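Local coordinates for protein CT263 (Chlamydia trachomatis, PDB 4QAS) that belongs to the MTAN nucleosidase family and probably hydrolyses a futalosine-type nucleoside in the pathway to menaquinone, at residues Ile93-Glu98 and Glu106-Val111; Leu119-Ser124 and His136-Asp141; Trp72-Phe77 and Cys158-Val163. The protein carries 1 engineered substitution. All coordinates share one frame; numbering follows the deposited sequence.

Interaction 1 (Ile93-Glu98 and Glu106-Val111); sequences ITSVKE and EEELEV
Glu108 reaches across the strand pair to Ser95 and Lys97, and its course from CB outward shows how an exposed carboxylate can be put to use on the face of a sheet. Its CB passes Lys97 CG at 3.9 Å. The next atom, CG, lies 3.5 Å from both Lys97 CG and Val96 O, so the aliphatic parts of the two chains pass over each other at a slant. Because CG stands opposite the backbone N (chi1 -171°) and the chain is extended beyond it, the carboxylate is carried along the face as far as Ser95. There OE1 accepts a hydrogen bond from Ser95 OG, 2.8 Å away, through its anti lone pair, the one turned from OE2. OE2 itself stays over the lysine methylenes, 3.8 Å from Lys97 CG. Lys97 does not bring its charge to this carboxylate: a bend at chi3 (-61°) takes NZ toward Glu106, where it makes a long salt bridge to OE2 at 3.9 Å.

On the reverse face, Val96 and Leu109 share their side with Glu98 and Glu107, whose side chains run side by side. Glu98 CB packs on Glu107 CG at 3.6 Å, though the Glu107 side chain is poorly ordered. Phe145 of helix 144-153 touches both of these glutamates and Leu109. Beneath the side chains, Val96 and Leu109 form a reciprocal pair of backbone bonds, as do Glu98 and Glu107, and Val111 N adds another to Thr94 O. With strand directions 161° apart and a short connection between them, residues 95-98 and 106-110 form an antiparallel beta hairpin.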
loop_
_atom_site.group_PDB
_atom_site.type_symbol
_atom_site.label_atom_id
_atom_site.label_comp_id
_atom_site.label_asym_id
_atom_site.label_seq_id
_atom_site.Cartn_x
_atom_site.Cartn_y
_atom_site.Cartn_z
ATOM N N ILE A 93 -18.705 1.690 -5.991
ATOM C CA ILE A 93 -20.164 1.850 -5.938
ATOM C C ILE A 93 -20.642 2.880 -6.950
ATOM O O ILE A 93 -20.055 3.966 -7.097
ATOM C CB ILE A 93 -20.574 2.222 -4.510
ATOM C CG1 ILE A 93 -20.049 1.185 -3.524
ATOM C CG2 ILE A 93 -22.068 2.425 -4.416
ATOM C CD1 ILE A 93 -20.464 -0.269 -3.835
ATOM N N THR A 94 -21.732 2.555 -7.651
ATOM C CA THR A 94 -22.333 3.483 -8.598
ATOM C C THR A 94 -23.425 4.306 -7.947
ATOM O O THR A 94 -23.545 5.500 -8.226
ATOM C CB THR A 94 -22.890 2.704 -9.789
ATOM O OG1 THR A 94 -23.802 1.702 -9.323
ATOM C CG2 THR A 94 -21.748 2.016 -10.532
ATOM N N SER A 95 -24.256 3.687 -7.122
ATOM C CA SER A 95 -25.262 4.409 -6.361
ATOM C C SER A 95 -25.447 3.708 -5.029
ATOM O O SER A 95 -25.210 2.506 -4.893
ATOM C CB SER A 95 -26.586 4.540 -7.118
ATOM O OG SER A 95 -27.259 3.308 -7.117
ATOM N N VAL A 96 -25.849 4.496 -4.042
ATOM C CA VAL A 96 -26.111 4.010 -2.706
ATOM C C VAL A 96 -27.530 4.410 -2.315
ATOM O O VAL A 96 -27.947 5.562 -2.534
ATOM C CB VAL A 96 -25.059 4.524 -1.710
ATOM C CG1 VAL A 96 -24.984 6.049 -1.697
ATOM C CG2 VAL A 96 -25.307 3.945 -0.341
ATOM N N LYS A 97 -28.267 3.465 -1.763
ATOM C CA LYS A 97 -29.641 3.667 -1.310
ATOM C C LYS A 97 -29.659 3.504 0.197
ATOM O O LYS A 97 -29.130 2.515 0.710
ATOM C CB LYS A 97 -30.551 2.555 -1.853
ATOM C CG LYS A 97 -30.839 2.529 -3.338
ATOM C CD LYS A 97 -31.904 1.463 -3.656
ATOM C CE LYS A 97 -31.451 0.057 -3.258
ATOM N NZ LYS A 97 -32.438 -1.009 -3.593
ATOM N N GLU A 98 -30.291 4.430 0.914
ATOM C CA GLU A 98 -30.681 4.176 2.297
ATOM C C GLU A 98 -32.058 3.542 2.257
ATOM O O GLU A 98 -32.959 4.032 1.554
ATOM C CB GLU A 98 -30.726 5.462 3.116
ATOM C CG GLU A 98 -31.075 5.257 4.606
ATOM C CD GLU A 98 -29.918 4.691 5.437
ATOM O OE1 GLU A 98 -28.756 5.061 5.180
ATOM O OE2 GLU A 98 -30.161 3.876 6.355
ATOM N N GLU A 106 -37.195 4.749 0.691
ATOM C CA GLU A 106 -35.810 4.763 0.266
ATOM C C GLU A 106 -35.418 6.153 -0.194
ATOM O O GLU A 106 -36.252 6.964 -0.616
ATOM C CB GLU A 106 -35.568 3.822 -0.944
ATOM C CG GLU A 106 -35.960 2.377 -0.760
ATOM C CD GLU A 106 -35.605 1.521 -1.973
ATOM O OE1 GLU A 106 -35.258 2.091 -3.030
ATOM O OE2 GLU A 106 -35.666 0.279 -1.870
ATOM N N GLU A 107 -34.133 6.429 -0.093
ATOM C CA GLU A 107 -33.507 7.532 -0.783
ATOM C C GLU A 107 -32.316 6.935 -1.519
ATOM O O GLU A 107 -31.871 5.823 -1.201
ATOM C CB GLU A 107 -33.094 8.643 0.197
ATOM C CG GLU A 107 -32.400 8.164 1.460
ATOM C CD GLU A 107 -32.186 9.289 2.468
ATOM O OE1 GLU A 107 -32.347 10.469 2.092
ATOM O OE2 GLU A 107 -31.851 8.990 3.635
ATOM N N GLU A 108 -31.820 7.635 -2.520
ATOM C CA GLU A 108 -30.733 7.087 -3.320
ATOM C C GLU A 108 -29.911 8.213 -3.899
ATOM O O GLU A 108 -30.464 9.228 -4.340
ATOM C CB GLU A 108 -31.273 6.193 -4.449
ATOM C CG GLU A 108 -30.188 5.421 -5.189
ATOM C CD GLU A 108 -30.740 4.522 -6.297
ATOM O OE1 GLU A 108 -29.946 3.951 -7.075
ATOM O OE2 GLU A 108 -31.982 4.410 -6.400
ATOM N N LEU A 109 -28.591 8.044 -3.891
ATOM C CA LEU A 109 -27.666 8.990 -4.474
ATOM C C LEU A 109 -26.636 8.280 -5.323
ATOM O O LEU A 109 -26.110 7.229 -4.940
ATOM C CB LEU A 109 -26.935 9.779 -3.409
ATOM C CG LEU A 109 -27.742 10.841 -2.670
ATOM C CD1 LEU A 109 -26.872 11.358 -1.521
ATOM C CD2 LEU A 109 -28.193 11.958 -3.576
ATOM N N GLU A 110 -26.310 8.882 -6.454
ATOM C CA GLU A 110 -25.193 8.424 -7.250
ATOM C C GLU A 110 -23.883 8.755 -6.534
ATOM O O GLU A 110 -23.762 9.770 -5.836
ATOM C CB GLU A 110 -25.199 9.104 -8.616
ATOM C CG GLU A 110 -24.433 8.330 -9.675
ATOM C CD GLU A 110 -25.178 7.074 -10.143
ATOM O OE1 GLU A 110 -24.583 6.273 -10.904
ATOM O OE2 GLU A 110 -26.362 6.921 -9.805
ATOM N N VAL A 111 -22.900 7.875 -6.720
ATOM C CA VAL A 111 -21.561 8.157 -6.232
ATOM C C VAL A 111 -20.592 7.941 -7.378
ATOM O O VAL A 111 -20.904 7.339 -8.407
ATOM C CB VAL A 111 -21.147 7.363 -4.975
ATOM C CG1 VAL A 111 -21.794 7.939 -3.727
ATOM C CG2 VAL A 111 -21.526 5.935 -5.130
#

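Interaction 2 (Leu119-Ser124 and His136-Asp141); sequences LAQLTS and HLQLVD
Residues 119-124 and 139-141 pair as parallel strands at the approach to helix 144-153, setting Ser124 beside Asp141 where the second strand gives way to the turn before the helix. Ser124 OG donates to Asp141 OD1 at 2.7 Å, and OD1 receives it on its syn lone pair, the side of OD2. With chi1 at 76°, Asp141 CG sits between its own N and carbonyl carbon, and the carboxylate turns toward the neighbouring strand. Leu122 crosses it at about a right angle, CD2 lying 3.6 Å from Asp141 OD2. At the other end a side chain stands in for the backbone: Gln138 OE1 accepts a 2.9 Å bond from Gln121 N, which comes from above the amide carbonyl plane. Leu139 N to Gln121 O, Thr123 N to Leu139 O and Asp141 N to Thr123 O carry the pairing between these ends. Next to the glutamine, Ala120 CB meets Leu139 CD1 at 3.8 Å.

Asp141 OD2 forms a salt bridge with Lys162 and a weak bond to Gly144 N, while Ser124 OG also bonds Phe145 N. The buried carboxylate thus has partners at both oxygens, and the lysine would be expected to stabilise its negative charge.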
loop_
_atom_site.group_PDB
_atom_site.type_symbol
_atom_site.label_atom_id
_atom_site.label_comp_id
_atom_site.label_asym_id
_atom_site.label_seq_id
_atom_site.Cartn_x
_atom_site.Cartn_y
_atom_site.Cartn_z
ATOM N N LEU A 119 -18.062 -2.602 -10.794
ATOM C CA LEU A 119 -19.171 -1.785 -10.326
ATOM C C LEU A 119 -20.150 -2.603 -9.495
ATOM O O LEU A 119 -20.448 -3.764 -9.814
ATOM C CB LEU A 119 -19.892 -1.183 -11.531
ATOM C CG LEU A 119 -19.029 -0.425 -12.542
ATOM C CD1 LEU A 119 -19.873 0.085 -13.698
ATOM C CD2 LEU A 119 -18.314 0.711 -11.861
ATOM N N ALA A 120 -20.729 -1.963 -8.483
ATOM C CA ALA A 120 -21.791 -2.576 -7.690
ATOM C C ALA A 120 -22.695 -1.493 -7.123
ATOM O O ALA A 120 -22.301 -0.326 -6.991
ATOM C CB ALA A 120 -21.248 -3.413 -6.531
ATOM N N GLN A 121 -23.898 -1.903 -6.744
ATOM C CA GLN A 121 -24.846 -1.054 -6.031
ATOM C C GLN A 121 -24.821 -1.393 -4.555
ATOM O O GLN A 121 -24.554 -2.538 -4.167
ATOM C CB GLN A 121 -26.261 -1.266 -6.550
ATOM C CG GLN A 121 -26.463 -0.700 -7.959
ATOM C CD GLN A 121 -27.873 -0.901 -8.493
ATOM O OE1 GLN A 121 -28.508 -1.923 -8.231
ATOM N NE2 GLN A 121 -28.367 0.078 -9.249
ATOM N N LEU A 122 -25.030 -0.372 -3.728
ATOM C CA LEU A 122 -24.911 -0.472 -2.278
ATOM C C LEU A 122 -26.230 -0.039 -1.660
ATOM O O LEU A 122 -26.841 0.932 -2.105
ATOM C CB LEU A 122 -23.823 0.452 -1.791
ATOM C CG LEU A 122 -23.541 0.443 -0.292
ATOM C CD1 LEU A 122 -23.068 -0.941 0.194
ATOM C CD2 LEU A 122 -22.538 1.496 0.016
ATOM N N THR A 123 -26.684 -0.773 -0.651
ATOM C CA THR A 123 -27.784 -0.359 0.200
ATOM C C THR A 123 -27.254 -0.223 1.609
ATOM O O THR A 123 -26.535 -1.105 2.079
ATOM C CB THR A 123 -28.897 -1.382 0.181
ATOM O OG1 THR A 123 -29.419 -1.457 -1.139
ATOM C CG2 THR A 123 -30.033 -0.989 1.101
ATOM N N SER A 124 -27.621 0.869 2.271
ATOM C CA SER A 124 -27.223 1.148 3.646
ATOM C C SER A 124 -28.431 0.965 4.537
ATOM O O SER A 124 -29.504 1.494 4.243
ATOM C CB SER A 124 -26.724 2.584 3.812
ATOM O OG SER A 124 -25.574 2.827 3.021
ATOM N N HIS A 136 -33.071 -8.219 -4.949
ATOM C CA HIS A 136 -32.848 -6.852 -5.405
ATOM C C HIS A 136 -31.717 -6.138 -4.674
ATOM O O HIS A 136 -31.524 -4.937 -4.888
ATOM C CB HIS A 136 -34.143 -6.042 -5.287
ATOM N N LEU A 137 -30.959 -6.830 -3.830
ATOM C CA LEU A 137 -29.838 -6.224 -3.130
ATOM C C LEU A 137 -28.534 -6.831 -3.626
ATOM O O LEU A 137 -28.487 -7.987 -4.067
ATOM C CB LEU A 137 -29.946 -6.421 -1.612
ATOM C CG LEU A 137 -31.202 -5.863 -0.931
ATOM C CD1 LEU A 137 -31.120 -6.066 0.582
ATOM C CD2 LEU A 137 -31.413 -4.387 -1.259
ATOM N N GLN A 138 -27.480 -6.018 -3.576
ATOM C CA GLN A 138 -26.151 -6.476 -3.924
ATOM C C GLN A 138 -25.308 -6.391 -2.659
ATOM O O GLN A 138 -25.276 -7.330 -1.857
ATOM C CB GLN A 138 -25.568 -5.678 -5.110
ATOM C CG GLN A 138 -26.259 -6.013 -6.439
ATOM C CD GLN A 138 -25.781 -5.210 -7.652
ATOM O OE1 GLN A 138 -24.749 -4.543 -7.632
ATOM N NE2 GLN A 138 -26.547 -5.293 -8.730
ATOM N N LEU A 139 -24.586 -5.299 -2.469
ATOM C CA LEU A 139 -23.821 -5.065 -1.263
ATOM C C LEU A 139 -24.633 -4.264 -0.250
ATOM O O LEU A 139 -25.443 -3.410 -0.620
ATOM C CB LEU A 139 -22.530 -4.313 -1.604
ATOM C CG LEU A 139 -21.588 -5.062 -2.542
ATOM C CD1 LEU A 139 -20.411 -4.151 -2.892
ATOM C CD2 LEU A 139 -21.092 -6.331 -1.840
ATOM N N VAL A 140 -24.397 -4.533 1.025
ATOM C CA VAL A 140 -25.162 -3.922 2.103
ATOM C C VAL A 140 -24.199 -3.478 3.188
ATOM O O VAL A 140 -23.399 -4.280 3.679
ATOM C CB VAL A 140 -26.192 -4.891 2.700
ATOM C CG1 VAL A 140 -26.975 -4.178 3.808
ATOM C CG2 VAL A 140 -27.108 -5.423 1.623
ATOM N N ASP A 141 -24.275 -2.217 3.593
ATOM C CA ASP A 141 -23.420 -1.700 4.651
ATOM C C ASP A 141 -24.315 -0.918 5.607
ATOM O O ASP A 141 -25.545 -0.998 5.577
ATOM C CB ASP A 141 -22.254 -0.854 4.117
ATOM C CG ASP A 141 -22.687 0.541 3.663
ATOM O OD1 ASP A 141 -23.899 0.779 3.439
ATOM O OD2 ASP A 141 -21.793 1.434 3.523
HETATM O O HOH W 1 -28.903 -3.186 -5.477
#

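Interaction 3 (Trp72-Phe77 and Cys158-Val163); sequences WINAGF and CSMIKV
Asn74 overlaps the end of Lys162, which stands on the same face of the partner strand, two residues beyond Asn74's own pairing partner, Met160. Asn74 OD1 lies 3.3 Å from Lys162 CE and accepts a hydrogen bond from NZ at 2.9 Å. The ammonium comes from above the amide plane, 36° out of it. Torsions on both sides make this possible: Asn74 CG stands opposite its backbone N (chi1 170°), and the lysine chain folds at chi2 (-77°) back across the neighbouring strand. On the way, Lys162 CD passes Gly76 O at 3.8 Å, where the glycine presents no side chain to the lysine.

The reverse face is largely apolar, apart from Ser159, whose OG bonds Thr112 O. Ile73 CG2 meets Ile161 CD1 at 3.9 Å, and further on Val163 CG1 approaches the Phe77 ring obliquely at CD1. Backbone bonds from Trp72 O through to Val163 N hold the two strands in parallel register, both in the central sheet of the nucleosidase fold. Strand 7-13 runs beside residues 72-77, Ile12 O accepting from Asn74 ND2, and helix 144-153 covers Trp72.

Lys162 NZ has its salt-bridge partner in Asp141. It also donates to a water at 3.0 Å that bridges to Phe77 O, while a second water, bound 2.8 Å from Asn74 ND2, accepts a weak bond from Lys162 NZ. A buried ammonium gripped by a carboxylate, an amide oxygen and water is well compensated, and such surroundings would be expected to favour its protonated form.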
loop_
_atom_site.group_PDB
_atom_site.type_symbol
_atom_site.label_atom_id
_atom_site.label_comp_id
_atom_site.label_asym_id
_atom_site.label_seq_id
_atom_site.Cartn_x
_atom_site.Cartn_y
_atom_site.Cartn_z
ATOM N N TRP A 72 -13.732 12.869 -1.237
ATOM C CA TRP A 72 -13.885 11.921 -0.146
ATOM C C TRP A 72 -13.936 10.506 -0.718
ATOM O O TRP A 72 -14.598 10.270 -1.734
ATOM C CB TRP A 72 -15.201 12.138 0.603
ATOM C CG TRP A 72 -15.409 13.415 1.350
ATOM C CD1 TRP A 72 -14.638 14.540 1.324
ATOM C CD2 TRP A 72 -16.496 13.694 2.226
ATOM N NE1 TRP A 72 -15.179 15.494 2.152
ATOM C CE2 TRP A 72 -16.326 14.998 2.715
ATOM C CE3 TRP A 72 -17.591 12.937 2.663
ATOM C CZ2 TRP A 72 -17.221 15.584 3.606
ATOM C CZ3 TRP A 72 -18.484 13.515 3.545
ATOM C CH2 TRP A 72 -18.295 14.826 4.012
ATOM N N ILE A 73 -13.292 9.553 -0.051
ATOM C CA ILE A 73 -13.447 8.133 -0.334
ATOM C C ILE A 73 -13.914 7.457 0.937
ATOM O O ILE A 73 -13.207 7.488 1.960
ATOM C CB ILE A 73 -12.142 7.502 -0.835
ATOM C CG1 ILE A 73 -11.682 8.183 -2.126
ATOM C CG2 ILE A 73 -12.355 6.008 -1.058
ATOM C CD1 ILE A 73 -10.371 7.659 -2.662
ATOM N N ASN A 74 -15.095 6.843 0.876
ATOM C CA ASN A 74 -15.542 5.961 1.944
ATOM C C ASN A 74 -15.129 4.558 1.567
ATOM O O ASN A 74 -15.592 4.026 0.556
ATOM C CB ASN A 74 -17.057 6.055 2.071
ATOM C CG ASN A 74 -17.642 5.018 2.984
ATOM O OD1 ASN A 74 -18.739 4.494 2.699
ATOM N ND2 ASN A 74 -16.968 4.716 4.089
ATOM N N ALA A 75 -14.257 3.966 2.347
ATOM C CA ALA A 75 -13.846 2.594 2.134
ATOM C C ALA A 75 -14.360 1.765 3.293
ATOM O O ALA A 75 -14.275 2.180 4.447
ATOM C CB ALA A 75 -12.333 2.503 2.065
ATOM N N GLY A 76 -14.929 0.589 2.997
ATOM C CA GLY A 76 -15.427 -0.216 4.096
ATOM C C GLY A 76 -15.829 -1.613 3.671
ATOM O O GLY A 76 -15.698 -2.005 2.511
ATOM N N PHE A 77 -16.249 -2.366 4.673
ATOM C CA PHE A 77 -16.784 -3.711 4.491
ATOM C C PHE A 77 -18.256 -3.630 4.097
ATOM O O PHE A 77 -18.985 -2.747 4.525
ATOM C CB PHE A 77 -16.707 -4.502 5.802
ATOM C CG PHE A 77 -15.332 -4.565 6.450
ATOM C CD1 PHE A 77 -14.164 -4.350 5.737
ATOM C CD2 PHE A 77 -15.231 -4.884 7.786
ATOM C CE1 PHE A 77 -12.920 -4.419 6.369
ATOM C CE2 PHE A 77 -13.980 -4.963 8.408
ATOM C CZ PHE A 77 -12.852 -4.739 7.707
ATOM N N CYS A 158 -17.708 12.287 -3.925
ATOM C CA CYS A 158 -17.576 11.155 -3.015
ATOM C C CYS A 158 -17.514 9.863 -3.807
ATOM O O CYS A 158 -18.350 9.641 -4.699
ATOM C CB CYS A 158 -18.779 11.084 -2.066
ATOM S SG CYS A 158 -18.651 9.881 -0.740
ATOM N N SER A 159 -16.530 9.033 -3.499
ATOM C CA SER A 159 -16.387 7.713 -4.083
ATOM C C SER A 159 -16.387 6.694 -2.967
ATOM O O SER A 159 -16.131 7.019 -1.814
ATOM C CB SER A 159 -15.086 7.590 -4.877
ATOM O OG SER A 159 -15.036 8.469 -5.953
ATOM N N MET A 160 -16.717 5.458 -3.311
ATOM C CA MET A 160 -16.819 4.380 -2.349
ATOM C C MET A 160 -16.119 3.145 -2.851
ATOM O O MET A 160 -16.246 2.785 -4.010
ATOM C CB MET A 160 -18.260 3.987 -2.146
ATOM C CG MET A 160 -18.956 4.811 -1.161
ATOM S SD MET A 160 -20.627 4.300 -0.975
ATOM C CE MET A 160 -21.329 5.776 -0.252
ATOM N N ILE A 161 -15.383 2.528 -1.956
ATOM C CA ILE A 161 -14.764 1.219 -2.141
ATOM C C ILE A 161 -15.392 0.321 -1.087
ATOM O O ILE A 161 -15.341 0.632 0.104
ATOM C CB ILE A 161 -13.251 1.270 -1.899
ATOM C CG1 ILE A 161 -12.580 2.233 -2.870
ATOM C CG2 ILE A 161 -12.652 -0.115 -2.045
ATOM C CD1 ILE A 161 -11.136 2.593 -2.507
ATOM N N LYS A 162 -15.985 -0.785 -1.520
ATOM C CA LYS A 162 -16.580 -1.733 -0.595
ATOM C C LYS A 162 -16.054 -3.120 -0.921
ATOM O O LYS A 162 -16.117 -3.552 -2.065
ATOM C CB LYS A 162 -18.105 -1.703 -0.653
ATOM C CG LYS A 162 -18.682 -0.343 -0.253
ATOM C CD LYS A 162 -18.687 -0.091 1.253
ATOM C CE LYS A 162 -18.783 1.411 1.583
ATOM N NZ LYS A 162 -19.107 1.676 2.994
ATOM N N VAL A 163 -15.566 -3.808 0.110
ATOM C CA VAL A 163 -15.093 -5.185 -0.031
ATOM C C VAL A 163 -16.138 -6.110 0.571
ATOM O O VAL A 163 -16.626 -5.868 1.669
ATOM C CB VAL A 163 -13.705 -5.390 0.598
ATOM C CG1 VAL A 163 -13.698 -5.135 2.063
ATOM C CG2 VAL A 163 -13.190 -6.795 0.298
HETATM O O HOH W 2 -17.015 2.346 5.587
HETATM O O HOH W 3 -18.714 -0.216 5.318
#

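How the interactions relate
All three contacts belong to one mixed sheet, but they lie at different depths. Interaction 3 is near the centre of the chain, interaction 2 is buried farther out, and interaction 1 is partly at the surface, where glutamates accumulate. Strand 90-99 of interaction 1 runs beside both strand 119-124 and strand 158-167; Lys97 N bonds Leu122 O at 2.9 Å, and Ile93 packs on Met160. Interactions 2 and 3 share a charge pair, Asp141 OD2 with Lys162 NZ at 2.7 Å. Inside, opposite charges meet directly, whereas at the hairpin the lysine bridge is long. Along the chain, interactions 1 and 2 follow in series within the span closed by interaction 3.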